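PDB 3V7D: cell division control protein 4 from Saccharomyces cerevisiae, which recognises phosphorylated proteins such as the CDK inhibitor SIC1 as the F-box substrate receptor of an SCF ubiquitin ligase, marking them for proteasomal degradation. Local coordinates for residues I101-W105 with F441-L446; G119-I125 with E451-F457; H161-A167 with S178-T184; R322-I326 with I336-E340. The protein carries 1 engineered substitution. One frame throughout, in Å; residues are numbered along the deposited sequence.

Contact 1: residues I101-W105 with F441-L446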
loop_
_atom_site.group_PDB
_atom_site.type_symbol
_atom_site.label_atom_id
_atom_site.label_comp_id
_atom_site.label_asym_id
_atom_site.label_seq_id
_atom_site.Cartn_x
_atom_site.Cartn_y
_atom_site.Cartn_z
ATOM N N ILE B 101 14.629 -0.007 -3.239
ATOM C CA ILE B 101 14.031 1.257 -3.639
ATOM C C ILE B 101 13.628 2.103 -2.429
ATOM O O ILE B 101 13.914 3.302 -2.379
ATOM C CB ILE B 101 12.818 1.016 -4.563
ATOM C CG1 ILE B 101 13.301 0.459 -5.904
ATOM C CG2 ILE B 101 12.001 2.297 -4.755
ATOM C CD1 ILE B 101 12.190 0.048 -6.839
ATOM N N LEU B 102 12.985 1.473 -1.448
ATOM C CA LEU B 102 12.527 2.186 -0.259
ATOM C C LEU B 102 13.692 2.796 0.507
ATOM O O LEU B 102 13.610 3.932 0.976
ATOM C CB LEU B 102 11.712 1.269 0.659
ATOM C CG LEU B 102 11.141 1.947 1.912
ATOM C CD1 LEU B 102 10.206 3.094 1.527
ATOM C CD2 LEU B 102 10.420 0.952 2.814
ATOM N N LYS B 103 14.779 2.041 0.628
ATOM C CA LYS B 103 15.967 2.530 1.325
ATOM C C LYS B 103 16.524 3.784 0.662
ATOM O O LYS B 103 16.987 4.694 1.348
ATOM C CB LYS B 103 17.040 1.446 1.419
ATOM C CG LYS B 103 16.925 0.586 2.671
ATOM C CD LYS B 103 17.936 -0.550 2.669
ATOM C CE LYS B 103 18.165 -1.084 4.077
ATOM N NZ LYS B 103 16.890 -1.395 4.780
ATOM N N ASN B 104 16.472 3.832 -0.666
ATOM C CA ASN B 104 16.888 5.028 -1.392
ATOM C C ASN B 104 15.994 6.229 -1.073
ATOM O O ASN B 104 16.495 7.302 -0.760
ATOM C CB ASN B 104 16.931 4.766 -2.900
ATOM C CG ASN B 104 18.009 3.774 -3.285
ATOM O OD1 ASN B 104 18.985 3.582 -2.556
ATOM N ND2 ASN B 104 17.847 3.144 -4.439
ATOM N N TRP B 105 14.677 6.032 -1.140
ATOM C CA TRP B 105 13.711 7.057 -0.750
ATOM C C TRP B 105 13.969 7.582 0.666
ATOM O O TRP B 105 13.798 8.769 0.935
ATOM C CB TRP B 105 12.283 6.498 -0.798
ATOM C CG TRP B 105 11.609 6.531 -2.135
ATOM C CD1 TRP B 105 11.641 5.562 -3.096
ATOM C CD2 TRP B 105 10.766 7.575 -2.646
ATOM N NE1 TRP B 105 10.880 5.943 -4.179
ATOM C CE2 TRP B 105 10.335 7.176 -3.928
ATOM C CE3 TRP B 105 10.343 8.814 -2.147
ATOM C CZ2 TRP B 105 9.501 7.970 -4.717
ATOM C CZ3 TRP B 105 9.516 9.602 -2.933
ATOM C CH2 TRP B 105 9.103 9.174 -4.202
ATOM N N PHE B 441 3.619 9.356 -7.528
ATOM C CA PHE B 441 4.732 8.416 -7.546
ATOM C C PHE B 441 4.280 6.971 -7.415
ATOM O O PHE B 441 3.226 6.683 -6.851
ATOM C CB PHE B 441 5.784 8.764 -6.479
ATOM C CG PHE B 441 5.318 8.559 -5.061
ATOM C CD1 PHE B 441 5.407 7.309 -4.457
ATOM C CD2 PHE B 441 4.815 9.617 -4.325
ATOM C CE1 PHE B 441 4.985 7.120 -3.151
ATOM C CE2 PHE B 441 4.392 9.437 -3.016
ATOM C CZ PHE B 441 4.476 8.186 -2.430
ATOM N N LYS B 442 5.095 6.071 -7.952
ATOM C CA LYS B 442 4.894 4.643 -7.773
ATOM C C LYS B 442 6.249 3.963 -7.846
ATOM O O LYS B 442 6.976 4.112 -8.832
ATOM C CB LYS B 442 3.952 4.071 -8.837
ATOM C CG LYS B 442 3.436 2.677 -8.492
ATOM C CD LYS B 442 2.480 2.121 -9.545
ATOM C CE LYS B 442 3.213 1.666 -10.803
ATOM N NZ LYS B 442 2.347 0.830 -11.692
ATOM N N GLY B 443 6.593 3.233 -6.792
ATOM C CA GLY B 443 7.863 2.535 -6.734
ATOM C C GLY B 443 9.066 3.452 -6.872
ATOM O O GLY B 443 9.275 4.356 -6.064
ATOM N N LYS B 444 9.853 3.219 -7.916
ATOM C CA LYS B 444 11.118 3.918 -8.103
ATOM C C LYS B 444 10.953 5.271 -8.791
ATOM O O LYS B 444 11.914 6.031 -8.912
ATOM C CB LYS B 444 12.064 3.055 -8.937
ATOM C CG LYS B 444 11.468 2.632 -10.275
ATOM C CD LYS B 444 12.430 1.788 -11.096
ATOM C CE LYS B 444 13.248 2.653 -12.041
ATOM N NZ LYS B 444 14.432 1.924 -12.556
ATOM N N THR B 445 9.740 5.563 -9.247
ATOM C CA THR B 445 9.518 6.732 -10.088
ATOM C C THR B 445 8.606 7.758 -9.437
ATOM O O THR B 445 7.496 7.439 -9.005
ATOM C CB THR B 445 8.929 6.338 -11.454
ATOM O OG1 THR B 445 9.762 5.347 -12.069
ATOM C CG2 THR B 445 8.830 7.558 -12.365
ATOM N N LEU B 446 9.090 8.993 -9.378
ATOM C CA LEU B 446 8.321 10.118 -8.864
ATOM C C LEU B 446 8.198 11.165 -9.973
ATOM O O LEU B 446 9.199 11.563 -10.573
ATOM C CB LEU B 446 9.023 10.695 -7.630
ATOM C CG LEU B 446 8.711 12.108 -7.121
ATOM C CD1 LEU B 446 7.276 12.233 -6.683
ATOM C CD2 LEU B 446 9.637 12.473 -5.963
#
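F441 comes first along 441-446, and the far corner of the W105 indole reaches it: W105 CH2 lies over one face of the phenyl ring, 3.9 Å from F441 CG. The two rings meet obliquely, with their planes at 46°. The chain then reverses in a type II' turn from K442 to T445. At G443 the carbonyl O takes the indole N-H, W105 NE1 to G443 O being 2.9 Å; W105 CG, anti to the carbonyl carbon (chi1 -85°), carries the ring out to it. The bond is bent, 141° at the hydrogen. I101, one helical turn before W105, rests CG2 against the same carbonyl and sets CD1 3.7 Å from K444 CB. The K444 amine leads off to S464 OG. Farther on, L446 CB touches W105 CH2 at 3.8 Å. A leucine in place of W105 would probably leave G443 O without this donor and open a gap between F441 and L446. The contact seats helix 87-106 against the sheet that holds 435-442 and 445-452; F463 stacks on W105, and I405 and V407 (strand 405-410) and I416 (strand 413-418) of the adjacent sheet also pack against the indole.

Contact 2: residues G119-I125 with E451-F457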
loop_
_atom_site.group_PDB
_atom_site.type_symbol
_atom_site.label_atom_id
_atom_site.label_comp_id
_atom_site.label_asym_id
_atom_site.label_seq_id
_atom_site.Cartn_x
_atom_site.Cartn_y
_atom_site.Cartn_z
ATOM N N GLY B 119 7.033 21.266 -20.696
ATOM C CA GLY B 119 5.645 21.077 -20.311
ATOM C C GLY B 119 4.686 21.616 -21.358
ATOM O O GLY B 119 4.887 21.407 -22.552
ATOM N N HIS B 120 3.644 22.314 -20.908
ATOM C CA HIS B 120 2.640 22.875 -21.811
ATOM C C HIS B 120 2.961 24.314 -22.213
ATOM O O HIS B 120 3.905 24.919 -21.701
ATOM C CB HIS B 120 1.250 22.817 -21.166
ATOM C CG HIS B 120 0.689 21.434 -21.065
ATOM N ND1 HIS B 120 -0.421 21.027 -21.775
ATOM C CD2 HIS B 120 1.093 20.356 -20.351
ATOM C CE1 HIS B 120 -0.683 19.764 -21.492
ATOM N NE2 HIS B 120 0.221 19.333 -20.631
ATOM N N MET B 121 2.165 24.859 -23.127
ATOM C CA MET B 121 2.331 26.244 -23.555
ATOM C C MET B 121 1.941 27.233 -22.460
ATOM O O MET B 121 2.388 28.380 -22.463
ATOM C CB MET B 121 1.542 26.515 -24.838
ATOM C CG MET B 121 2.264 26.058 -26.100
ATOM S SD MET B 121 1.269 26.227 -27.591
ATOM C CE MET B 121 0.226 24.777 -27.475
ATOM N N THR B 122 1.105 26.789 -21.526
ATOM C CA THR B 122 0.782 27.598 -20.356
ATOM C C THR B 122 1.595 27.106 -19.164
ATOM O O THR B 122 2.035 25.957 -19.138
ATOM C CB THR B 122 -0.721 27.556 -20.017
ATOM O OG1 THR B 122 -1.134 26.198 -19.816
ATOM C CG2 THR B 122 -1.538 28.164 -21.147
ATOM N N SER B 123 1.797 27.976 -18.180
ATOM C CA SER B 123 2.651 27.646 -17.044
ATOM C C SER B 123 1.924 26.809 -15.992
ATOM O O SER B 123 2.555 26.207 -15.125
ATOM C CB SER B 123 3.224 28.916 -16.412
ATOM O OG SER B 123 2.193 29.732 -15.891
ATOM N N VAL B 124 0.600 26.765 -16.078
ATOM C CA VAL B 124 -0.196 26.007 -15.121
ATOM C C VAL B 124 -0.666 24.678 -15.707
ATOM O O VAL B 124 -1.287 24.641 -16.767
ATOM C CB VAL B 124 -1.433 26.803 -14.652
ATOM C CG1 VAL B 124 -2.232 25.994 -13.646
ATOM C CG2 VAL B 124 -1.015 28.139 -14.057
ATOM N N ILE B 125 -0.363 23.592 -15.009
ATOM C CA ILE B 125 -0.844 22.271 -15.390
ATOM C C ILE B 125 -2.036 21.929 -14.507
ATOM O O ILE B 125 -1.966 22.075 -13.289
ATOM C CB ILE B 125 0.253 21.206 -15.207
ATOM C CG1 ILE B 125 1.523 21.613 -15.956
ATOM C CG2 ILE B 125 -0.236 19.839 -15.655
ATOM C CD1 ILE B 125 1.290 21.959 -17.401
ATOM N N GLU B 451 6.042 24.561 -12.250
ATOM C CA GLU B 451 6.220 25.833 -12.919
ATOM C C GLU B 451 7.551 26.419 -12.479
ATOM O O GLU B 451 7.902 26.371 -11.295
ATOM C CB GLU B 451 5.090 26.804 -12.569
ATOM C CG GLU B 451 5.311 28.214 -13.119
ATOM C CD GLU B 451 4.287 29.216 -12.622
ATOM O OE1 GLU B 451 3.081 28.890 -12.610
ATOM O OE2 GLU B 451 4.689 30.335 -12.241
ATOM N N LYS B 452 8.295 26.962 -13.433
ATOM C CA LYS B 452 9.542 27.644 -13.125
ATOM C C LYS B 452 9.758 28.799 -14.090
ATOM O O LYS B 452 9.842 28.599 -15.301
ATOM C CB LYS B 452 10.719 26.673 -13.180
ATOM C CG LYS B 452 12.075 27.345 -13.080
ATOM C CD LYS B 452 13.199 26.317 -13.092
ATOM C CE LYS B 452 14.522 26.938 -13.533
ATOM N NZ LYS B 452 14.923 28.096 -12.683
ATOM N N ASP B 453 9.824 30.007 -13.538
ATOM C CA ASP B 453 10.042 31.222 -14.319
ATOM C C ASP B 453 9.050 31.384 -15.464
ATOM O O ASP B 453 9.443 31.636 -16.601
ATOM C CB ASP B 453 11.477 31.275 -14.847
ATOM C CG ASP B 453 12.500 31.354 -13.732
ATOM O OD1 ASP B 453 12.169 31.903 -12.659
ATOM O OD2 ASP B 453 13.633 30.866 -13.929
ATOM N N GLY B 454 7.766 31.226 -15.161
ATOM C CA GLY B 454 6.717 31.485 -16.131
ATOM C C GLY B 454 6.502 30.397 -17.167
ATOM O O GLY B 454 5.840 30.626 -18.177
ATOM N N GLN B 455 7.060 29.213 -16.922
ATOM C CA GLN B 455 6.890 28.084 -17.835
ATOM C C GLN B 455 6.590 26.790 -17.079
ATOM O O GLN B 455 7.000 26.623 -15.932
ATOM C CB GLN B 455 8.138 27.895 -18.699
ATOM C CG GLN B 455 8.398 29.012 -19.698
ATOM C CD GLN B 455 9.607 28.725 -20.576
ATOM O OE1 GLN B 455 9.477 28.505 -21.782
ATOM N NE2 GLN B 455 10.790 28.718 -19.973
ATOM N N SER B 456 5.876 25.875 -17.724
ATOM C CA SER B 456 5.598 24.583 -17.109
ATOM C C SER B 456 6.604 23.537 -17.566
ATOM O O SER B 456 7.044 23.535 -18.716
ATOM C CB SER B 456 4.171 24.119 -17.412
ATOM O OG SER B 456 3.974 23.903 -18.798
ATOM N N PHE B 457 6.974 22.656 -16.649
ATOM C CA PHE B 457 7.884 21.569 -16.956
ATOM C C PHE B 457 7.366 20.296 -16.311
ATOM O O PHE B 457 6.610 20.348 -15.340
ATOM C CB PHE B 457 9.292 21.882 -16.434
ATOM C CG PHE B 457 9.942 23.063 -17.105
ATOM C CD1 PHE B 457 10.646 22.908 -18.288
ATOM C CD2 PHE B 457 9.846 24.331 -16.553
ATOM C CE1 PHE B 457 11.244 23.999 -18.913
ATOM C CE2 PHE B 457 10.443 25.423 -17.166
ATOM C CZ PHE B 457 11.146 25.256 -18.350
HETATM O O HOH W 1 4.965 27.049 -20.354
#
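S456 aims its hydroxyl into the curl of the 119-125 loop, where two backbone groups grip it. OG sits between its own backbone N and carbonyl carbon (chi1 64°), which points it across the gap: H120 N donates to S456 OG at 2.7 Å, and S456 OG donates to T122 O at 2.8 Å. Beside it a water joins H120 O to S456 N. I125 closes over this serine from the side, its CD1 3.6 Å from S456 OG. E451 runs an extended chain alongside S123, with E451 CB 3.6 Å from S123 O and the carboxylate near the serine hydroxyl. S123 CB also rests on the turn carbonyl, 3.6 Å from G454 O. At the opposite end of the loop G119 comes so close to the strand that a CB would clash with S456 O, which accepts a weak bond from G119 N. The H120 ring turns away to D141 and T137, while V124 packs on the bound peptide. The loop runs from strand 113-118, which pairs with 455-462, to strand 125-131 of the next sheet. One small hydroxyl, acceptor and donor at once, satisfies H120 N and T122 O and so ties loop to strand.

Contact 3: residues H161-A167 with S178-T184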
loop_
_atom_site.group_PDB
_atom_site.type_symbol
_atom_site.label_atom_id
_atom_site.label_comp_id
_atom_site.label_asym_id
_atom_site.label_seq_id
_atom_site.Cartn_x
_atom_site.Cartn_y
_atom_site.Cartn_z
ATOM N N HIS B 161 -9.363 19.226 -28.236
ATOM C CA HIS B 161 -10.211 20.038 -27.374
ATOM C C HIS B 161 -10.202 21.496 -27.825
ATOM O O HIS B 161 -9.157 22.038 -28.180
ATOM C CB HIS B 161 -9.764 19.937 -25.914
ATOM C CG HIS B 161 -10.374 18.791 -25.167
ATOM N ND1 HIS B 161 -11.735 18.641 -25.016
ATOM C CD2 HIS B 161 -9.806 17.749 -24.514
ATOM C CE1 HIS B 161 -11.981 17.550 -24.310
ATOM N NE2 HIS B 161 -10.827 16.991 -23.993
ATOM N N ASP B 162 -11.375 22.120 -27.812
ATOM C CA ASP B 162 -11.504 23.527 -28.174
ATOM C C ASP B 162 -11.429 24.417 -26.938
ATOM O O ASP B 162 -11.477 25.642 -27.037
ATOM C CB ASP B 162 -12.813 23.763 -28.927
ATOM C CG ASP B 162 -12.880 22.990 -30.230
ATOM O OD1 ASP B 162 -11.896 23.029 -31.000
ATOM O OD2 ASP B 162 -13.913 22.332 -30.478
ATOM N N GLY B 163 -11.317 23.787 -25.771
ATOM C CA GLY B 163 -11.157 24.499 -24.517
ATOM C C GLY B 163 -10.093 23.839 -23.657
ATOM O O GLY B 163 -9.564 22.784 -24.013
ATOM N N GLY B 164 -9.774 24.459 -22.527
ATOM C CA GLY B 164 -8.771 23.924 -21.624
ATOM C C GLY B 164 -9.157 22.567 -21.068
ATOM O O GLY B 164 -10.337 22.275 -20.886
ATOM N N VAL B 165 -8.156 21.733 -20.810
ATOM C CA VAL B 165 -8.380 20.403 -20.257
ATOM C C VAL B 165 -8.273 20.466 -18.743
ATOM O O VAL B 165 -7.253 20.895 -18.209
ATOM C CB VAL B 165 -7.331 19.406 -20.781
ATOM C CG1 VAL B 165 -7.607 18.011 -20.244
ATOM C CG2 VAL B 165 -7.304 19.411 -22.309
ATOM N N TRP B 166 -9.318 20.036 -18.047
ATOM C CA TRP B 166 -9.340 20.156 -16.593
ATOM C C TRP B 166 -9.571 18.838 -15.859
ATOM O O TRP B 166 -9.577 18.800 -14.629
ATOM C CB TRP B 166 -10.360 21.212 -16.160
ATOM C CG TRP B 166 -9.865 22.600 -16.384
ATOM C CD1 TRP B 166 -9.935 23.318 -17.540
ATOM C CD2 TRP B 166 -9.200 23.436 -15.430
ATOM N NE1 TRP B 166 -9.365 24.555 -17.364
ATOM C CE2 TRP B 166 -8.906 24.653 -16.078
ATOM C CE3 TRP B 166 -8.832 23.276 -14.090
ATOM C CZ2 TRP B 166 -8.257 25.705 -15.431
ATOM C CZ3 TRP B 166 -8.191 24.321 -13.449
ATOM C CH2 TRP B 166 -7.908 25.520 -14.120
ATOM N N ALA B 167 -9.748 17.758 -16.611
ATOM C CA ALA B 167 -9.910 16.440 -16.005
ATOM C C ALA B 167 -9.376 15.343 -16.919
ATOM O O ALA B 167 -9.621 15.354 -18.128
ATOM C CB ALA B 167 -11.369 16.190 -15.655
ATOM N N SER B 178 -10.908 12.479 -21.223
ATOM C CA SER B 178 -10.667 13.861 -20.811
ATOM C C SER B 178 -11.952 14.685 -20.684
ATOM O O SER B 178 -12.947 14.402 -21.339
ATOM C CB SER B 178 -9.717 14.551 -21.792
ATOM O OG SER B 178 -10.278 14.600 -23.095
ATOM N N GLY B 179 -11.909 15.709 -19.838
ATOM C CA GLY B 179 -13.001 16.654 -19.698
ATOM C C GLY B 179 -12.465 18.062 -19.865
ATOM O O GLY B 179 -11.332 18.347 -19.476
ATOM N N SER B 180 -13.271 18.949 -20.440
ATOM C CA SER B 180 -12.779 20.268 -20.823
ATOM C C SER B 180 -13.784 21.393 -20.605
ATOM O O SER B 180 -14.949 21.153 -20.286
ATOM C CB SER B 180 -12.338 20.254 -22.290
ATOM O OG SER B 180 -12.085 21.563 -22.766
ATOM N N THR B 181 -13.323 22.626 -20.788
ATOM C CA THR B 181 -14.197 23.788 -20.700
ATOM C C THR B 181 -15.019 23.944 -21.975
ATOM O O THR B 181 -15.895 24.804 -22.053
ATOM C CB THR B 181 -13.408 25.084 -20.442
ATOM O OG1 THR B 181 -12.444 25.279 -21.485
ATOM C CG2 THR B 181 -12.696 25.013 -19.104
ATOM N N ASP B 182 -14.739 23.107 -22.973
ATOM C CA ASP B 182 -15.546 23.091 -24.189
ATOM C C ASP B 182 -16.802 22.238 -24.019
ATOM O O ASP B 182 -17.538 22.005 -24.979
ATOM C CB ASP B 182 -14.727 22.634 -25.406
ATOM C CG ASP B 182 -14.185 21.219 -25.266
ATOM O OD1 ASP B 182 -14.734 20.423 -24.474
ATOM O OD2 ASP B 182 -13.203 20.899 -25.971
ATOM N N ARG B 183 -17.010 21.764 -22.791
ATOM C CA ARG B 183 -18.189 20.987 -22.396
ATOM C C ARG B 183 -18.219 19.568 -22.969
ATOM O O ARG B 183 -19.200 18.842 -22.797
ATOM C CB ARG B 183 -19.481 21.738 -22.733
ATOM C CG ARG B 183 -19.495 23.176 -22.243
ATOM C CD ARG B 183 -20.658 23.960 -22.826
ATOM N NE ARG B 183 -20.575 25.374 -22.475
ATOM C CZ ARG B 183 -21.410 26.306 -22.924
ATOM N NH1 ARG B 183 -22.396 25.977 -23.748
ATOM N NH2 ARG B 183 -21.256 27.570 -22.549
ATOM N N THR B 184 -17.138 19.165 -23.629
ATOM C CA THR B 184 -17.081 17.834 -24.220
ATOM C C THR B 184 -16.341 16.821 -23.347
ATOM O O THR B 184 -15.501 17.179 -22.520
ATOM C CB THR B 184 -16.415 17.860 -25.604
ATOM O OG1 THR B 184 -15.033 18.213 -25.465
ATOM C CG2 THR B 184 -17.113 18.866 -26.513
#
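W166 N and A167 N both face G179 O across the antiparallel strands 165-167 and 178-180, the second bond weak, and this classic bulge shifts the register by one between the V165-S180 and A167-G179 pairs. Beyond it the loop carrying H161 folds back over the turn 180-183. The imidazole is clamped at both nitrogens: H161 ND1 donates to D182 OD2 at 2.9 Å, nearly straight at 158° and in the ring plane, while H161 NE2 and S178 OG are hydrogen-bonded at 2.6 Å. S180 CB lies over one face in a CH-pi contact, 3.5 Å from the H161 ring centroid. D182 CG is held between its backbone N and carbonyl carbon (chi1 61°), which turns the carboxylate back on the loop; OD2 meets the imidazole on its syn side and takes D162 N at 2.9 Å through its anti lone pair. The other oxygen accepts T184 N in an Asx turn. S180 OG, anti to its own N (chi1 169°), donates to G164 O at 2.7 Å and accepts D182 N in an ST turn; T181 N also donates to G164 O. G163 lies so near T181 OG1 that a CB would clash. An asparagine at D182 would remove the charge, and is likely to leave R186 without its salt-bridge mate and to weaken the hold on H161 ND1. W188 joins at S178 OG, completing the Asp-His-Ser/Thr-Trp network familiar in WD40 repeats: a chain of polar bonds fixes the ring's rotation, and the D182 carboxylate probably favours the ND1-protonated ring, its charge partly balanced by R186.

Contact 4: residues R322-I326 with I336-E340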
loop_
_atom_site.group_PDB
_atom_site.type_symbol
_atom_site.label_atom_id
_atom_site.label_comp_id
_atom_site.label_asym_id
_atom_site.label_seq_id
_atom_site.Cartn_x
_atom_site.Cartn_y
_atom_site.Cartn_z
ATOM N N ARG B 322 -14.327 -0.311 2.887
ATOM C CA ARG B 322 -15.027 -0.217 4.162
ATOM C C ARG B 322 -16.470 0.239 3.991
ATOM O O ARG B 322 -17.216 0.323 4.968
ATOM C CB ARG B 322 -14.290 0.739 5.099
ATOM C CG ARG B 322 -12.839 0.372 5.318
ATOM C CD ARG B 322 -12.154 1.345 6.261
ATOM N NE ARG B 322 -10.763 0.968 6.484
ATOM C CZ ARG B 322 -9.771 1.258 5.650
ATOM N NH1 ARG B 322 -10.014 1.931 4.531
ATOM N NH2 ARG B 322 -8.534 0.870 5.932
ATOM N N LYS B 323 -16.852 0.520 2.747
ATOM C CA LYS B 323 -18.178 1.046 2.427
ATOM C C LYS B 323 -18.444 2.348 3.171
ATOM O O LYS B 323 -19.412 2.466 3.926
ATOM C CB LYS B 323 -19.275 0.017 2.721
ATOM C CG LYS B 323 -19.189 -1.242 1.871
ATOM C CD LYS B 323 -20.468 -2.061 1.973
ATOM C CE LYS B 323 -21.662 -1.303 1.403
ATOM N NZ LYS B 323 -21.655 -1.258 -0.090
ATOM N N ARG B 324 -17.560 3.318 2.962
ATOM C CA ARG B 324 -17.676 4.622 3.595
ATOM C C ARG B 324 -17.419 5.733 2.590
ATOM O O ARG B 324 -16.868 5.502 1.515
ATOM C CB ARG B 324 -16.667 4.758 4.736
ATOM C CG ARG B 324 -16.865 3.795 5.890
ATOM C CD ARG B 324 -15.707 3.913 6.870
ATOM N NE ARG B 324 -15.789 2.932 7.946
ATOM C CZ ARG B 324 -14.823 2.722 8.835
ATOM N NH1 ARG B 324 -13.698 3.423 8.774
ATOM N NH2 ARG B 324 -14.982 1.810 9.783
ATOM N N CYS B 325 -17.820 6.944 2.955
ATOM C CA CYS B 325 -17.486 8.113 2.166
ATOM C C CYS B 325 -16.731 9.124 3.010
ATOM O O CYS B 325 -17.080 9.376 4.168
ATOM C CB CYS B 325 -18.739 8.774 1.596
ATOM S SG CYS B 325 -18.377 10.368 0.823
ATOM N N ILE B 326 -15.698 9.703 2.416
ATOM C CA ILE B 326 -14.924 10.751 3.061
ATOM C C ILE B 326 -15.117 12.034 2.267
ATOM O O ILE B 326 -15.000 12.030 1.040
ATOM C CB ILE B 326 -13.433 10.387 3.083
ATOM C CG1 ILE B 326 -13.243 9.018 3.734
ATOM C CG2 ILE B 326 -12.629 11.459 3.805
ATOM C CD1 ILE B 326 -12.065 8.244 3.190
ATOM N N ILE B 336 -16.778 11.733 7.746
ATOM C CA ILE B 336 -16.790 10.320 7.408
ATOM C C ILE B 336 -18.233 9.843 7.455
ATOM O O ILE B 336 -18.922 10.037 8.455
ATOM C CB ILE B 336 -15.961 9.505 8.417
ATOM C CG1 ILE B 336 -14.565 10.119 8.583
ATOM C CG2 ILE B 336 -15.884 8.044 7.988
ATOM C CD1 ILE B 336 -13.729 10.100 7.322
ATOM N N TRP B 337 -18.690 9.225 6.373
ATOM C CA TRP B 337 -20.079 8.795 6.274
ATOM C C TRP B 337 -20.179 7.279 6.124
ATOM O O TRP B 337 -19.354 6.661 5.453
ATOM C CB TRP B 337 -20.760 9.460 5.072
ATOM C CG TRP B 337 -20.573 10.946 4.970
ATOM C CD1 TRP B 337 -19.482 11.605 4.481
ATOM C CD2 TRP B 337 -21.524 11.958 5.327
ATOM N NE1 TRP B 337 -19.687 12.964 4.527
ATOM C CE2 TRP B 337 -20.932 13.206 5.040
ATOM C CE3 TRP B 337 -22.812 11.928 5.867
ATOM C CZ2 TRP B 337 -21.589 14.415 5.278
ATOM C CZ3 TRP B 337 -23.463 13.131 6.102
ATOM C CH2 TRP B 337 -22.850 14.356 5.807
ATOM N N ASP B 338 -21.201 6.688 6.737
ATOM C CA ASP B 338 -21.466 5.259 6.603
ATOM C C ASP B 338 -22.373 5.031 5.402
ATOM O O ASP B 338 -23.545 5.402 5.429
ATOM C CB ASP B 338 -22.140 4.730 7.876
ATOM C CG ASP B 338 -22.233 3.208 7.913
ATOM O OD1 ASP B 338 -22.224 2.566 6.841
ATOM O OD2 ASP B 338 -22.317 2.651 9.028
ATOM N N LEU B 339 -21.843 4.409 4.352
ATOM C CA LEU B 339 -22.625 4.216 3.132
ATOM C C LEU B 339 -23.518 2.977 3.172
ATOM O O LEU B 339 -24.050 2.552 2.143
ATOM C CB LEU B 339 -21.728 4.181 1.895
ATOM C CG LEU B 339 -21.023 5.490 1.526
ATOM C CD1 LEU B 339 -20.784 5.562 0.017
ATOM C CD2 LEU B 339 -21.803 6.703 2.018
ATOM N N GLU B 340 -23.679 2.401 4.357
ATOM C CA GLU B 340 -24.612 1.297 4.523
ATOM C C GLU B 340 -25.975 1.848 4.926
ATOM O O GLU B 340 -26.999 1.212 4.694
ATOM C CB GLU B 340 -24.109 0.298 5.566
ATOM C CG GLU B 340 -24.529 -1.141 5.297
ATOM C CD GLU B 340 -23.406 -1.976 4.704
ATOM O OE1 GLU B 340 -22.255 -1.843 5.172
ATOM O OE2 GLU B 340 -23.673 -2.763 3.770
HETATM O O HOH W 2 -20.027 0.974 6.289
#
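C325 and W337 form the hydrogen-bonded pair at the middle of this strand contact, C325 N to W337 O at 2.9 Å and W337 N to C325 O at 2.7 Å. On their side of the sheet, C325 SG, anti to the backbone N (chi1 171°), comes obliquely to the indole, 4.0 Å from W337 CD1. L339 packs beside the same cysteine, L339 CD2 being 3.7 Å from C325 CB. Over the other side, I326 and I336 lie side by side and point the same way, with I326 CG1 3.8 Å from I336 CD1. The two strands are the inner pair of a four-stranded propeller blade, three of whose strands lie in WD 5, so their hairpin is flanked by strands 313-319 and 343-348. Past the strand end L339 N donates to K323 O at 3.1 Å. D338 OD1 takes E340 N in an Asx turn that shapes the chain there, and a water lies within hydrogen-bonding distance of both K323 O and D338 OD1. The CD and CE methylenes of K323 cross obliquely by the E340 carboxylate, K323 CE lying 3.4 Å from E340 OE2. Farther out, S327 OG accepts the W337 indole N-H, while R324 stretches its extended chain to N380 O and Y382 OH.

In the fold
Contacts 1 and 2 share strand 445-452 and belong to one sheet, their centres 25 Å apart: contact 1 brings the helix 87-106 to it, contact 2 brings the loop at the start of WD 1. Along the chain their segments alternate, and both enclose contacts 3 and 4, hairpins within single repeats. Contact 3, in WD 2, is the neighbour of contact 2, with nearest atoms about 6 Å apart, and both reach the bound peptide: V124 of contact 2, and W166, T181 and R183 of contact 3, the last against a modified side chain. Contact 4, in WD 5, lies on the opposite side of the chain's centre from contacts 1 and 2, its centre 38 Å from that of contact 2.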